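Local coordinates for protein Cas13d (PDB 6IV9) that binds CRISPR RNA and, through two HEPN domains, probably matures that guide and cleaves target RNA, at residues K61-L64 against K69-I72; F117-G122 against L430-T435; I534-S537 against E543-L546. The protein carries 2 engineered substitutions. One frame throughout, in Å; residues are numbered along the deposited sequence.

Contact 1 (K61-L64 against K69-I72); sequences KSIL and KMYI. With nucleotides of chain B.
A beta hairpin built from strands 60-65 and 69-75 opens the four-stranded antiparallel sheet, and Leu64 and Tyr71 form the hydrogen-bonded pair within it. The N of Leu64 reaches the O of Tyr71 at 2.8 Å, and the return bond from Tyr71 N to Leu64 O matches it. Both are fairly straight, at 158° and 163° at the hydrogen. Ile63 and Ile72 are the non-hydrogen-bonded pair next to them, with CA atoms 4.5 Å apart. Three CA-H...O contacts fill in between the strands, the shortest from Met70 CA to Leu64 O at 3.2 Å. Lys61 and Ser62 both face Thr73, a classic beta bulge at the start of the first strand.

The two faces differ. On one, Ile63 and Met70 lie side by side and point the same way, with Ile63 CG2 3.9 Å from Met70 SD. Strand 105-110 packs on Ile72 of this face. On the other, Leu64 and Tyr71 meet through their CB atoms at 4.3 Å, and the Tyr71 side chain also touches the loop residue Val540 and Glu86 of strand 81-88.

Lys61 leaves the hairpin for the RNA. Its CG stands anti to the backbone N (chi1 -175°), and the chain runs extended until it bends at chi4. The bend brings NZ to A29 N1 of chain B, a hydrogen bond of 3.0 Å, while CE lies 3.1 Å from U23 O4 of chain B. Asn79 takes a second bond from NZ. N1 lies on the base-pairing edge of an adenine, so the lysine meets the base itself, consistent with base recognition. The ammonium charge probably also adds attraction to the nearby O4. The hairpin thus pairs apolar packing with one lysine that bonds to A29 and lies against U23.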
loop_
_atom_site.group_PDB
_atom_site.type_symbol
_atom_site.label_atom_id
_atom_site.label_comp_id
_atom_site.label_asym_id
_atom_site.label_seq_id
_atom_site.Cartn_x
_atom_site.Cartn_y
_atom_site.Cartn_z
ATOM N N LYS A 61 2.370 -14.200 -23.392
ATOM C CA LYS A 61 2.026 -13.990 -21.967
ATOM C C LYS A 61 2.534 -15.108 -21.058
ATOM O O LYS A 61 3.103 -14.803 -20.046
ATOM C CB LYS A 61 0.512 -13.939 -21.828
ATOM C CG LYS A 61 -0.026 -13.621 -20.449
ATOM C CD LYS A 61 -1.509 -13.419 -20.497
ATOM C CE LYS A 61 -2.144 -13.302 -19.138
ATOM N NZ LYS A 61 -1.797 -12.018 -18.515
ATOM N N SER A 62 2.269 -16.352 -21.428
ATOM C CA SER A 62 2.711 -17.449 -20.553
ATOM C C SER A 62 2.784 -18.782 -21.297
ATOM O O SER A 62 2.114 -18.940 -22.283
ATOM C CB SER A 62 1.760 -17.499 -19.401
ATOM O OG SER A 62 1.618 -18.786 -18.897
ATOM N N ILE A 63 3.651 -19.664 -20.829
ATOM C CA ILE A 63 3.651 -21.064 -21.317
ATOM C C ILE A 63 3.257 -21.921 -20.115
ATOM O O ILE A 63 4.052 -22.072 -19.226
ATOM C CB ILE A 63 5.009 -21.490 -21.882
ATOM C CG1 ILE A 63 5.491 -20.536 -22.969
ATOM C CG2 ILE A 63 4.920 -22.916 -22.379
ATOM C CD1 ILE A 63 6.803 -20.922 -23.563
ATOM N N LEU A 64 2.036 -22.418 -20.106
ATOM C CA LEU A 64 1.549 -23.277 -19.009
ATOM C C LEU A 64 1.988 -24.703 -19.304
ATOM O O LEU A 64 1.916 -25.101 -20.444
ATOM C CB LEU A 64 0.035 -23.132 -18.901
ATOM C CG LEU A 64 -0.411 -21.699 -18.636
ATOM C CD1 LEU A 64 -1.902 -21.556 -18.764
ATOM C CD2 LEU A 64 0.058 -21.228 -17.276
ATOM N N LYS A 69 1.393 -31.822 -21.991
ATOM C CA LYS A 69 1.170 -30.711 -22.939
ATOM C C LYS A 69 1.653 -29.372 -22.399
ATOM O O LYS A 69 1.871 -29.273 -21.218
ATOM C CB LYS A 69 -0.329 -30.520 -23.102
ATOM C CG LYS A 69 -1.093 -31.735 -23.574
ATOM C CD LYS A 69 -0.584 -32.256 -24.869
ATOM C CE LYS A 69 -1.409 -33.411 -25.384
ATOM N NZ LYS A 69 -0.970 -33.840 -26.731
ATOM N N MET A 70 1.819 -28.415 -23.302
ATOM C CA MET A 70 2.144 -27.011 -22.970
ATOM C C MET A 70 1.054 -26.171 -23.616
ATOM O O MET A 70 0.603 -26.538 -24.693
ATOM C CB MET A 70 3.484 -26.555 -23.544
ATOM C CG MET A 70 4.664 -27.138 -22.861
ATOM S SD MET A 70 6.182 -26.459 -23.486
ATOM C CE MET A 70 6.267 -27.175 -25.118
ATOM N N TYR A 71 0.621 -25.127 -22.930
ATOM C CA TYR A 71 -0.388 -24.209 -23.486
ATOM C C TYR A 71 0.256 -22.833 -23.533
ATOM O O TYR A 71 0.661 -22.356 -22.509
ATOM C CB TYR A 71 -1.661 -24.227 -22.647
ATOM C CG TYR A 71 -2.235 -25.606 -22.503
ATOM C CD1 TYR A 71 -1.825 -26.443 -21.491
ATOM C CD2 TYR A 71 -3.153 -26.079 -23.409
ATOM C CE1 TYR A 71 -2.336 -27.717 -21.368
ATOM C CE2 TYR A 71 -3.675 -27.351 -23.305
ATOM C CZ TYR A 71 -3.260 -28.173 -22.283
ATOM O OH TYR A 71 -3.770 -29.425 -22.187
ATOM N N ILE A 72 0.288 -22.248 -24.711
ATOM C CA ILE A 72 0.902 -20.920 -24.933
ATOM C C ILE A 72 -0.209 -19.878 -24.980
ATOM O O ILE A 72 -1.150 -20.066 -25.709
ATOM C CB ILE A 72 1.703 -20.962 -26.239
ATOM C CG1 ILE A 72 2.836 -21.980 -26.132
ATOM C CG2 ILE A 72 2.193 -19.587 -26.616
ATOM C CD1 ILE A 72 3.769 -21.994 -27.288
ATOM P P A B 29 6.059 -10.020 -10.816
ATOM O OP1 A B 29 4.804 -9.432 -10.503
ATOM O OP2 A B 29 6.318 -11.471 -10.654
ATOM O "O5'" A B 29 6.323 -9.583 -12.326
ATOM C "C5'" A B 29 7.581 -9.867 -12.944
ATOM C "C4'" A B 29 7.334 -10.191 -14.395
ATOM O "O4'" A B 29 6.482 -11.364 -14.445
ATOM C "C3'" A B 29 6.542 -9.144 -15.162
ATOM O "O3'" A B 29 7.355 -8.018 -15.513
ATOM C "C2'" A B 29 6.039 -9.985 -16.333
ATOM O "O2'" A B 29 7.070 -10.207 -17.292
ATOM C "C1'" A B 29 5.685 -11.299 -15.609
ATOM N N9 A B 29 4.317 -11.322 -15.190
ATOM C C8 A B 29 3.776 -10.985 -13.972
ATOM N N7 A B 29 2.472 -10.950 -13.977
ATOM C C5 A B 29 2.130 -11.256 -15.285
ATOM C C6 A B 29 0.900 -11.326 -15.946
ATOM N N6 A B 29 -0.274 -11.139 -15.347
ATOM N N1 A B 29 0.910 -11.638 -17.265
ATOM C C2 A B 29 2.084 -11.848 -17.859
ATOM N N3 A B 29 3.306 -11.783 -17.347
ATOM C C4 A B 29 3.258 -11.442 -16.048
ATOM P P U B 23 6.551 -15.822 -16.273
ATOM O OP1 U B 23 5.539 -16.677 -16.917
ATOM O OP2 U B 23 6.798 -14.469 -16.724
ATOM O "O5'" U B 23 6.104 -15.751 -14.738
ATOM C "C5'" U B 23 6.582 -14.733 -13.828
ATOM C "C4'" U B 23 5.565 -14.586 -12.696
ATOM O "O4'" U B 23 4.374 -13.995 -13.276
ATOM C "C3'" U B 23 5.097 -15.924 -12.101
ATOM O "O3'" U B 23 4.937 -15.805 -10.704
ATOM C "C2'" U B 23 3.758 -16.160 -12.751
ATOM O "O2'" U B 23 2.899 -17.051 -12.039
ATOM C "C1'" U B 23 3.226 -14.731 -12.901
ATOM N N1 U B 23 2.240 -14.657 -13.989
ATOM C C2 U B 23 0.923 -14.376 -13.672
ATOM O O2 U B 23 0.553 -14.161 -12.548
ATOM N N3 U B 23 0.053 -14.405 -14.733
ATOM C C4 U B 23 0.339 -14.691 -16.027
ATOM O O4 U B 23 -0.568 -14.701 -16.857
ATOM C C5 U B 23 1.723 -14.946 -16.288
ATOM C C6 U B 23 2.603 -14.910 -15.286
#

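Contact 2 (F117-G122 against L430-T435); sequences FSSKHG and LRFSMT. With nucleotides of chain B.
The turn after strand 114-119 and the last turn of helix 420-432 come together without any backbone bond, the nearest CA atoms being those of Gly122 and Phe432 at 8.8 Å. Phe432 spans the gap. With CG anti to the carbonyl carbon (chi1 -75°), its ring is carried across to the turn. His121 O lies at the ring edge, in plane, 3.5 Å from Phe432 CE2. Ser119 OG sits obliquely to the ring, 3.7 Å from Phe432 CZ, and Gly122 C is also near CE2.

The turn is held by its own side chain. Ser119 OG accepts from His121 N at 2.9 Å, an ST turn. At the helix end a serine does the reverse: the OG of Ser433, the first residue to leave helical geometry, donates to Leu430 O, as does its N.

Beside Phe432, Arg431 turns to the RNA. Its chain is extended from CG to NE. NE gives a weak bond to C30 O2 of chain B at 2.7 Å, bent to 127°, and NH2 gives a straighter one to C30 N3 at 3.2 Å. O2 lies at the guanidinium edge, near its plane. NH1 is bonded to Gly76 O, which, with the bonds to C30, probably limits the rotation of the group. A leucine in place of Arg431 would probably leave O2 and N3 of C30 without these donors and take away the donor to Gly76 O.

The chemistry is divided between neighbours. Phe432 turns its ring edge to the carbonyl of His121, probably a mildly favourable contact. Arg431 meets the Watson-Crick edge of a cytosine, so this helix end probably senses the base itself.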
loop_
_atom_site.group_PDB
_atom_site.type_symbol
_atom_site.label_atom_id
_atom_site.label_comp_id
_atom_site.label_asym_id
_atom_site.label_seq_id
_atom_site.Cartn_x
_atom_site.Cartn_y
_atom_site.Cartn_z
ATOM N N PHE A 117 8.937 -18.134 -32.305
ATOM C CA PHE A 117 7.630 -17.537 -32.625
ATOM C C PHE A 117 7.849 -16.105 -33.088
ATOM O O PHE A 117 8.919 -15.592 -32.988
ATOM C CB PHE A 117 6.680 -17.607 -31.431
ATOM C CG PHE A 117 6.948 -16.571 -30.375
ATOM C CD1 PHE A 117 8.005 -16.717 -29.502
ATOM C CD2 PHE A 117 6.163 -15.445 -30.275
ATOM C CE1 PHE A 117 8.257 -15.764 -28.537
ATOM C CE2 PHE A 117 6.413 -14.497 -29.303
ATOM C CZ PHE A 117 7.463 -14.658 -28.445
ATOM N N SER A 118 6.800 -15.516 -33.612
ATOM C CA SER A 118 6.872 -14.114 -34.050
ATOM C C SER A 118 5.512 -13.464 -33.819
ATOM O O SER A 118 4.541 -14.169 -33.649
ATOM C CB SER A 118 7.341 -14.012 -35.477
ATOM O OG SER A 118 6.414 -14.592 -36.351
ATOM N N SER A 119 5.506 -12.150 -33.745
ATOM C CA SER A 119 4.261 -11.378 -33.577
ATOM C C SER A 119 3.486 -11.365 -34.892
ATOM O O SER A 119 4.106 -11.317 -35.922
ATOM C CB SER A 119 4.574 -9.986 -33.136
ATOM O OG SER A 119 3.436 -9.179 -33.215
ATOM N N LYS A 120 2.167 -11.384 -34.818
ATOM C CA LYS A 120 1.329 -11.266 -36.029
ATOM C C LYS A 120 0.987 -9.788 -36.247
ATOM O O LYS A 120 0.291 -9.500 -37.201
ATOM C CB LYS A 120 0.057 -12.095 -35.848
ATOM C CG LYS A 120 0.236 -13.581 -36.080
ATOM C CD LYS A 120 -1.023 -14.378 -36.026
ATOM C CE LYS A 120 -0.764 -15.847 -36.267
ATOM N NZ LYS A 120 -1.856 -16.716 -35.772
ATOM N N HIS A 121 1.438 -8.911 -35.355
ATOM C CA HIS A 121 1.067 -7.477 -35.414
ATOM C C HIS A 121 2.251 -6.535 -35.612
ATOM O O HIS A 121 2.079 -5.374 -35.349
ATOM C CB HIS A 121 0.152 -7.093 -34.254
ATOM C CG HIS A 121 -1.030 -7.982 -34.130
ATOM N ND1 HIS A 121 -1.982 -8.068 -35.097
ATOM C CD2 HIS A 121 -1.408 -8.828 -33.162
ATOM C CE1 HIS A 121 -2.894 -8.928 -34.735
ATOM N NE2 HIS A 121 -2.568 -9.398 -33.557
ATOM N N GLY A 122 3.399 -7.029 -36.045
ATOM C CA GLY A 122 4.509 -6.121 -36.374
ATOM C C GLY A 122 5.586 -5.895 -35.333
ATOM O O GLY A 122 6.404 -5.033 -35.582
ATOM N N LEU A 430 2.776 0.458 -26.780
ATOM C CA LEU A 430 3.385 0.442 -25.431
ATOM C C LEU A 430 3.869 -0.972 -25.101
ATOM O O LEU A 430 4.939 -1.111 -24.575
ATOM C CB LEU A 430 2.353 0.948 -24.428
ATOM C CG LEU A 430 1.992 2.418 -24.612
ATOM C CD1 LEU A 430 0.808 2.812 -23.767
ATOM C CD2 LEU A 430 3.176 3.311 -24.336
ATOM N N ARG A 431 3.077 -1.979 -25.428
ATOM C CA ARG A 431 3.496 -3.374 -25.162
ATOM C C ARG A 431 4.755 -3.702 -25.971
ATOM O O ARG A 431 5.605 -4.391 -25.463
ATOM C CB ARG A 431 2.353 -4.348 -25.453
ATOM C CG ARG A 431 1.270 -4.346 -24.389
ATOM C CD ARG A 431 0.231 -5.435 -24.538
ATOM N NE ARG A 431 -0.454 -5.704 -23.292
ATOM C CZ ARG A 431 -1.701 -6.125 -23.173
ATOM N NH1 ARG A 431 -2.517 -6.137 -24.201
ATOM N NH2 ARG A 431 -2.139 -6.534 -22.010
ATOM N N PHE A 432 4.812 -3.237 -27.218
ATOM C CA PHE A 432 5.959 -3.467 -28.131
ATOM C C PHE A 432 7.211 -2.719 -27.673
ATOM O O PHE A 432 8.284 -3.126 -28.017
ATOM C CB PHE A 432 5.593 -3.086 -29.560
ATOM C CG PHE A 432 4.695 -4.081 -30.239
ATOM C CD1 PHE A 432 4.313 -5.241 -29.594
ATOM C CD2 PHE A 432 4.244 -3.861 -31.524
ATOM C CE1 PHE A 432 3.495 -6.157 -30.221
ATOM C CE2 PHE A 432 3.431 -4.787 -32.150
ATOM C CZ PHE A 432 3.053 -5.924 -31.495
ATOM N N SER A 433 7.042 -1.635 -26.929
ATOM C CA SER A 433 8.207 -0.810 -26.535
ATOM C C SER A 433 9.196 -1.624 -25.695
ATOM O O SER A 433 8.768 -2.415 -24.892
ATOM C CB SER A 433 7.784 0.458 -25.868
ATOM O OG SER A 433 7.218 0.207 -24.612
ATOM N N MET A 434 10.487 -1.422 -25.918
ATOM C CA MET A 434 11.502 -2.225 -25.202
ATOM C C MET A 434 12.226 -1.407 -24.135
ATOM O O MET A 434 12.954 -1.991 -23.382
ATOM C CB MET A 434 12.523 -2.786 -26.189
ATOM C CG MET A 434 11.924 -3.776 -27.129
ATOM S SD MET A 434 11.494 -5.253 -26.237
ATOM C CE MET A 434 13.114 -5.861 -25.799
ATOM N N THR A 435 12.043 -0.097 -24.121
ATOM C CA THR A 435 12.745 0.747 -23.129
ATOM C C THR A 435 11.833 1.865 -22.640
ATOM O O THR A 435 10.872 2.167 -23.308
ATOM C CB THR A 435 14.015 1.368 -23.714
ATOM O OG1 THR A 435 13.579 2.357 -24.631
ATOM C CG2 THR A 435 14.895 0.373 -24.431
ATOM P P U B 31 5.464 -2.799 -19.279
ATOM O OP1 U B 31 6.458 -1.909 -19.866
ATOM O OP2 U B 31 5.146 -2.945 -17.834
ATOM O "O5'" U B 31 4.040 -2.371 -19.820
ATOM C "C5'" U B 31 3.903 -2.061 -21.231
ATOM C "C4'" U B 31 2.443 -1.843 -21.506
ATOM O "O4'" U B 31 1.739 -3.083 -21.337
ATOM C "C3'" U B 31 1.667 -0.898 -20.585
ATOM O "O3'" U B 31 1.962 0.479 -20.862
ATOM C "C2'" U B 31 0.233 -1.291 -20.895
ATOM O "O2'" U B 31 -0.194 -0.757 -22.120
ATOM C "C1'" U B 31 0.377 -2.804 -21.027
ATOM N N1 U B 31 0.092 -3.423 -19.742
ATOM C C2 U B 31 -1.226 -3.615 -19.428
ATOM O O2 U B 31 -2.133 -3.266 -20.166
ATOM N N3 U B 31 -1.436 -4.205 -18.218
ATOM C C4 U B 31 -0.476 -4.608 -17.308
ATOM O O4 U B 31 -0.818 -5.090 -16.230
ATOM C C5 U B 31 0.860 -4.368 -17.717
ATOM C C6 U B 31 1.092 -3.792 -18.885
ATOM P P C B 30 6.714 -6.606 -15.834
ATOM O OP1 C B 30 7.830 -5.703 -15.934
ATOM O OP2 C B 30 5.582 -6.343 -14.929
ATOM O "O5'" C B 30 5.983 -6.761 -17.236
ATOM C "C5'" C B 30 6.741 -6.867 -18.448
ATOM C "C4'" C B 30 5.842 -6.600 -19.627
ATOM O "O4'" C B 30 4.797 -7.602 -19.721
ATOM C "C3'" C B 30 5.069 -5.301 -19.678
ATOM O "O3'" C B 30 5.919 -4.215 -19.993
ATOM C "C2'" C B 30 4.075 -5.615 -20.802
ATOM O "O2'" C B 30 4.648 -5.475 -22.097
ATOM C "C1'" C B 30 3.743 -7.074 -20.492
ATOM N N1 C B 30 2.485 -7.246 -19.757
ATOM C C2 C B 30 1.329 -7.029 -20.488
ATOM O O2 C B 30 1.439 -6.725 -21.687
ATOM N N3 C B 30 0.129 -7.154 -19.880
ATOM C C4 C B 30 0.062 -7.564 -18.612
ATOM N N4 C B 30 -1.138 -7.780 -18.101
ATOM C C5 C B 30 1.237 -7.839 -17.847
ATOM C C6 C B 30 2.416 -7.739 -18.483
#

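Contact 3 (I534-S537 against E543-L546)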
loop_
_atom_site.group_PDB
_atom_site.type_symbol
_atom_site.label_atom_id
_atom_site.label_comp_id
_atom_site.label_asym_id
_atom_site.label_seq_id
_atom_site.Cartn_x
_atom_site.Cartn_y
_atom_site.Cartn_z
ATOM N N ILE A 534 -8.429 -20.172 -17.200
ATOM C CA ILE A 534 -7.588 -21.014 -18.087
ATOM C C ILE A 534 -7.803 -22.486 -17.727
ATOM O O ILE A 534 -8.037 -23.269 -18.620
ATOM C CB ILE A 534 -6.113 -20.620 -17.953
ATOM C CG1 ILE A 534 -5.807 -19.339 -18.720
ATOM C CG2 ILE A 534 -5.201 -21.750 -18.375
ATOM C CD1 ILE A 534 -4.625 -18.591 -18.168
ATOM N N MET A 535 -7.740 -22.817 -16.445
ATOM C CA MET A 535 -7.878 -24.227 -16.009
ATOM C C MET A 535 -9.248 -24.794 -16.398
ATOM O O MET A 535 -9.320 -25.958 -16.721
ATOM C CB MET A 535 -7.613 -24.382 -14.512
ATOM C CG MET A 535 -6.155 -24.272 -14.189
ATOM S SD MET A 535 -5.712 -24.642 -12.493
ATOM C CE MET A 535 -6.370 -23.188 -11.692
ATOM N N LYS A 536 -10.279 -23.958 -16.398
ATOM C CA LYS A 536 -11.662 -24.404 -16.689
ATOM C C LYS A 536 -11.930 -24.396 -18.193
ATOM O O LYS A 536 -13.016 -24.803 -18.593
ATOM C CB LYS A 536 -12.671 -23.515 -15.968
ATOM C CG LYS A 536 -12.739 -23.721 -14.470
ATOM C CD LYS A 536 -13.520 -22.649 -13.784
ATOM C CE LYS A 536 -13.466 -22.750 -12.281
ATOM N NZ LYS A 536 -13.718 -24.129 -11.814
ATOM N N SER A 537 -10.947 -23.988 -18.986
ATOM C CA SER A 537 -11.106 -23.910 -20.457
ATOM C C SER A 537 -11.290 -25.308 -21.051
ATOM O O SER A 537 -10.811 -26.247 -20.473
ATOM C CB SER A 537 -9.928 -23.216 -21.076
ATOM O OG SER A 537 -8.781 -24.026 -21.031
ATOM N N GLU A 543 -8.858 -30.223 -13.266
ATOM C CA GLU A 543 -9.661 -30.052 -12.036
ATOM C C GLU A 543 -9.064 -28.911 -11.218
ATOM O O GLU A 543 -7.864 -28.851 -11.115
ATOM C CB GLU A 543 -9.582 -31.342 -11.229
ATOM C CG GLU A 543 -10.444 -31.364 -9.990
ATOM C CD GLU A 543 -10.119 -32.527 -9.066
ATOM O OE1 GLU A 543 -9.712 -33.600 -9.584
ATOM O OE2 GLU A 543 -10.256 -32.351 -7.842
ATOM N N CYS A 544 -9.903 -28.017 -10.728
ATOM C CA CYS A 544 -9.416 -26.915 -9.868
ATOM C C CYS A 544 -10.504 -26.567 -8.860
ATOM O O CYS A 544 -10.923 -25.443 -8.842
ATOM C CB CYS A 544 -9.014 -25.701 -10.688
ATOM S SG CYS A 544 -10.279 -25.190 -11.867
ATOM N N GLU A 545 -10.915 -27.536 -8.059
ATOM C CA GLU A 545 -11.945 -27.274 -7.039
ATOM C C GLU A 545 -11.221 -26.795 -5.783
ATOM O O GLU A 545 -10.491 -27.542 -5.208
ATOM C CB GLU A 545 -12.753 -28.539 -6.773
ATOM C CG GLU A 545 -13.804 -28.354 -5.709
ATOM C CD GLU A 545 -14.823 -29.478 -5.597
ATOM O OE1 GLU A 545 -16.016 -29.203 -5.744
ATOM O OE2 GLU A 545 -14.412 -30.621 -5.371
ATOM N N LEU A 546 -11.421 -25.544 -5.425
ATOM C CA LEU A 546 -10.759 -25.007 -4.228
ATOM C C LEU A 546 -11.388 -25.661 -3.009
ATOM O O LEU A 546 -12.564 -25.893 -3.037
ATOM C CB LEU A 546 -10.984 -23.498 -4.209
ATOM C CG LEU A 546 -10.146 -22.725 -5.217
ATOM C CD1 LEU A 546 -10.738 -21.363 -5.468
ATOM C CD2 LEU A 546 -8.715 -22.617 -4.747
#
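Met535 and Lys536 reach Cys544 from the end of helix 511-535, and together they pack this helix end on the loop that leads to helix 556-570. Only five residues separate the two segments, so the chain folds back on itself here. The closest CA atoms are those of Met535 and Cys544, 6.9 Å apart.

Cys544 points at the helix end and is met by two side chains. Met535 also points across, and its bent end lies against the cysteine CB. CE touches Cys544 CB at 3.8 Å, and SD is nearly as close. The bend at chi3 (-72°) turns the methyl group back to this carbon. The cysteine sulfur lies further back, 3.8 Å from Met535 CB, so the two side chains run past each other. The contact is apolar.

The solvent-exposed Lys536 also reaches Cys544. Its CG and CE pass within 4.0 Å of Cys544 SG, and the bend at chi4 brings NZ to 3.6 Å from Cys544 SG, in simple contact. The aliphatic chain therefore lies alongside SG, with the ammonium group beside it.

His169 and Leu172 of helix 168-197 pack on Met535, and Phe160 packs on Cys544. The backbones of Met535 and Val542 are also hydrogen-bonded, which ties the loop to the helix. The contact thus joins a helix end, a loop and two other helices in plain packing.

Ser537 follows the helix, and its OG also bonds to Val540 N. That OG bonds to Ile534 O at 2.6 Å, in the carbonyl plane, and the same oxygen also accepts from Ser537 N at 3.0 Å.

Overall arrangement
Contacts 1 and 3 are in direct touch. Leu64 CD1 of the hairpin meets Ile534 CG2 of the helix end at 3.3 Å, and their centres are 15 Å apart. Contact 2 stands apart: its centre is 18 Å from that of contact 1, with nearest atoms about 7 Å apart, and 30 Å from that of contact 3. The bound RNA joins contacts 1 and 2. Lys61 meets A29 and Arg431 meets the next nucleotide, C30, so the two contacts touch consecutive nucleotides of chain B, consistent with base recognition. Contact 3 stays about 6 Å from the nucleic acid at its nearest atom and packs on the Leu64 side of the hairpin.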